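Local atomic coordinates of Uly1 (Catenovulum maritimum, PDB entry 7DRQ), a protein that is a calcium-binding ulvan lyase of polysaccharide lyase family 24, which probably cleaves the marine algal polysaccharide ulvan by beta-elimination. Residues V343-G348 with G363-W368. Numbering follows the deposited sequence.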
ATOM      1  N   VAL A 343     -18.262  17.894  -3.663  1.00 12.90           N
ATOM      2  CA  VAL A 343     -17.186  17.184  -4.353  1.00 13.13           C
ATOM      3  C   VAL A 343     -16.592  16.195  -3.364  1.00 15.19           C
ATOM      4  O   VAL A 343     -15.968  16.594  -2.372  1.00 12.97           O
ATOM      5  CB  VAL A 343     -16.103  18.130  -4.879  1.00 13.80           C
ATOM      6  CG1 VAL A 343     -15.024  17.326  -5.653  1.00 12.81           C
ATOM      7  CG2 VAL A 343     -16.698  19.227  -5.744  1.00 14.56           C
ATOM      8  N   SER A 344     -16.758  14.902  -3.638  1.00 13.16           N
ATOM      9  CA  SER A 344     -16.348  13.857  -2.716  1.00 13.66           C
ATOM     10  C   SER A 344     -15.231  13.068  -3.387  1.00 13.17           C
ATOM     11  O   SER A 344     -15.468  12.349  -4.365  1.00 13.64           O
ATOM     12  CB  SER A 344     -17.524  12.955  -2.336  1.00 13.61           C
ATOM     13  OG  SER A 344     -17.098  11.888  -1.504  1.00 15.02           O
ATOM     14  N   ILE A 345     -14.011  13.242  -2.882  1.00 13.88           N
ATOM     15  CA  ILE A 345     -12.836  12.520  -3.350  1.00 12.44           C
ATOM     16  C   ILE A 345     -12.340  11.690  -2.177  1.00 13.33           C
ATOM     17  O   ILE A 345     -11.798  12.239  -1.210  1.00 13.80           O
ATOM     18  CB  ILE A 345     -11.742  13.468  -3.854  1.00 12.75           C
ATOM     19  CG1 ILE A 345     -12.264  14.320  -5.017  1.00 12.51           C
ATOM     20  CG2 ILE A 345     -10.493  12.683  -4.253  1.00 12.57           C
ATOM     21  CD1 ILE A 345     -11.355  15.507  -5.324  1.00 11.51           C
ATOM     22  N   THR A 346     -12.498  10.363  -2.267  1.00 13.70           N
ATOM     23  CA  THR A 346     -12.175   9.482  -1.156  1.00 11.41           C
ATOM     24  C   THR A 346     -11.263   8.328  -1.547  1.00 15.46           C
ATOM     25  O   THR A 346     -10.890   7.536  -0.680  1.00 18.42           O
ATOM     26  CB  THR A 346     -13.462   8.916  -0.525  1.00 13.53           C
ATOM     27  OG1 THR A 346     -14.289   8.354  -1.547  1.00 15.26           O
ATOM     28  CG2 THR A 346     -14.236  10.029   0.182  1.00 13.65           C
ATOM     29  N   GLY A 347     -10.898   8.211  -2.815  1.00 16.94           N
ATOM     30  CA  GLY A 347     -10.078   7.105  -3.258  1.00 15.23           C
ATOM     31  C   GLY A 347      -9.972   7.135  -4.766  1.00 15.14           C
ATOM     32  O   GLY A 347     -10.375   8.104  -5.409  1.00 12.66           O
ATOM     33  N   GLY A 348      -9.424   6.055  -5.316  1.00 12.68           N
ATOM     34  CA  GLY A 348      -9.293   5.977  -6.754  1.00 12.75           C
ATOM     35  C   GLY A 348      -8.126   6.743  -7.331  1.00 10.11           C
ATOM     36  O   GLY A 348      -8.078   6.943  -8.549  1.00 13.46           O
ATOM     37  N   GLY A 363      -7.697   9.618 -11.169  1.00 11.59           N
ATOM     38  CA  GLY A 363      -8.484   9.955  -9.998  1.00 11.32           C
ATOM     39  C   GLY A 363      -9.942   9.616 -10.216  1.00 12.69           C
ATOM     40  O   GLY A 363     -10.407   9.462 -11.350  1.00 10.65           O
ATOM     41  N   GLN A 364     -10.661   9.498  -9.104  1.00  9.89           N
ATOM     42  CA  GLN A 364     -12.114   9.383  -9.113  1.00 11.76           C
ATOM     43  C   GLN A 364     -12.680  10.546  -8.314  1.00 12.91           C
ATOM     44  O   GLN A 364     -12.362  10.711  -7.131  1.00 11.03           O
ATOM     45  CB  GLN A 364     -12.599   8.060  -8.529  1.00 13.00           C
ATOM     46  CG  GLN A 364     -14.111   7.913  -8.674  1.00 16.52           C
ATOM     47  CD  GLN A 364     -14.661   6.658  -8.037  1.00 18.38           C
ATOM     48  OE1 GLN A 364     -13.929   5.696  -7.787  1.00 17.97           O
ATOM     49  NE2 GLN A 364     -15.970   6.653  -7.785  1.00 17.62           N
ATOM     50  N   THR A 365     -13.515  11.349  -8.959  1.00 10.03           N
ATOM     51  CA  THR A 365     -14.088  12.545  -8.352  1.00 12.82           C
ATOM     52  C   THR A 365     -15.603  12.407  -8.395  1.00 13.01           C
ATOM     53  O   THR A 365     -16.189  12.373  -9.481  1.00 12.82           O
ATOM     54  CB  THR A 365     -13.625  13.796  -9.102  1.00 10.53           C
ATOM     55  OG1 THR A 365     -12.191  13.855  -9.071  1.00 11.53           O
ATOM     56  CG2 THR A 365     -14.208  15.084  -8.460  1.00 10.53           C
ATOM     57  N   ASN A 366     -16.237  12.329  -7.227  1.00 13.13           N
ATOM     58  CA  ASN A 366     -17.666  12.045  -7.158  1.00 10.60           C
ATOM     59  C   ASN A 366     -18.458  13.295  -6.798  1.00 14.87           C
ATOM     60  O   ASN A 366     -18.002  14.122  -6.001  1.00 15.37           O
ATOM     61  CB  ASN A 366     -17.960  10.954  -6.130  1.00 11.66           C
ATOM     62  CG  ASN A 366     -17.224   9.671  -6.430  1.00 14.11           C
ATOM     63  OD1 ASN A 366     -17.155   9.244  -7.583  1.00 17.69           O
ATOM     64  ND2 ASN A 366     -16.655   9.058  -5.402  1.00 16.09           N
ATOM     65  N   GLU A 367     -19.654  13.414  -7.371  1.00 13.57           N
ATOM     66  CA  GLU A 367     -20.596  14.444  -6.950  1.00 15.12           C
ATOM     67  C   GLU A 367     -21.467  13.892  -5.829  1.00 16.65           C
ATOM     68  O   GLU A 367     -22.032  12.802  -5.955  1.00 15.08           O
ATOM     69  CB  GLU A 367     -21.467  14.918  -8.113  1.00 14.56           C
ATOM     70  CG  GLU A 367     -22.333  16.133  -7.713  1.00 18.18           C
ATOM     71  CD  GLU A 367     -23.029  16.784  -8.886  1.00 20.07           C
ATOM     72  OE1 GLU A 367     -22.943  16.230  -9.995  1.00 21.14           O
ATOM     73  OE2 GLU A 367     -23.660  17.853  -8.696  1.00 19.02           O
ATOM     74  N   TRP A 368     -21.594  14.657  -4.746  1.00 16.37           N
ATOM     75  CA  TRP A 368     -22.178  14.180  -3.496  1.00 17.78           C
ATOM     76  C   TRP A 368     -23.337  15.103  -3.131  1.00 15.74           C
ATOM     77  O   TRP A 368     -23.114  16.244  -2.715  1.00 17.18           O
ATOM     78  CB  TRP A 368     -21.096  14.156  -2.413  1.00 17.08           C
ATOM     79  CG  TRP A 368     -21.507  13.726  -1.037  1.00 18.45           C
ATOM     80  CD1 TRP A 368     -21.856  14.542   0.005  1.00 19.15           C
ATOM     81  CD2 TRP A 368     -21.549  12.390  -0.530  1.00 19.69           C
ATOM     82  NE1 TRP A 368     -22.137  13.790   1.118  1.00 19.99           N
ATOM     83  CE2 TRP A 368     -21.956  12.467   0.819  1.00 20.27           C
ATOM     84  CE3 TRP A 368     -21.303  11.132  -1.089  1.00 21.45           C
ATOM     85  CZ2 TRP A 368     -22.128  11.338   1.614  1.00 22.59           C
ATOM     86  CZ3 TRP A 368     -21.468  10.011  -0.295  1.00 26.28           C
ATOM     87  CH2 TRP A 368     -21.873  10.121   1.042  1.00 24.55           C
TER
HETATM   88  O   HOH W   1     -16.612   9.541  -2.532  1.00 17.89           O
HETATM   89  O   HOH W   2     -13.086   9.283  -4.883  1.00 15.92           O
HETATM   90  O   HOH W   3      -9.116  10.201  -6.664  1.00 14.22           O
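Ser344 and Asn366 form a hydrogen-bonded antiparallel pair, Ser344 N giving a nearly straight bond to Asn366 O (2.8 Å) and Asn366 N returning a more bent one to Ser344 O (3.0 Å). This short bridge, continued by Val343 and Glu367, joins strand 343-344 to strand 359-369 in one antiparallel sheet of what is probably a beta-propeller, the fold expected of its BNR-repeat family. Val343 CG1 meets Thr365 CG2 at 3.7 Å, and Ile345 CG1 lies alongside the same methyl; Phe287 packs on Val343, and Pro330 on Ile345 and Thr365. With its CG anti to the carbonyl carbon (chi1 -58°), Asn366 lays CB 3.4 Å from Ser344 O. Within strand 359-369, Gln364 NE2 donates to an in-plane lone pair of Asn366 OD1, which sits somewhat off the Gln364 amide plane. Trp368 brings CB to within 3.8 Å of Ser344 CB; its ring makes a cation-pi contact with Arg288, which also hydrogen-bonds Ser344 OG. Past Ile345, segment 343-348 swings out around Thr346 and Gly347, returning where Gly363 CA touches Gly348 O (3.4 Å). Water bridges the gap, accepting from Thr346 N and donating to Gly347 O and Gln364 O. Another gathers Ser344 OG, Thr346 OG1 and Asn366 ND2, accepting from ND2 at 2.9 Å.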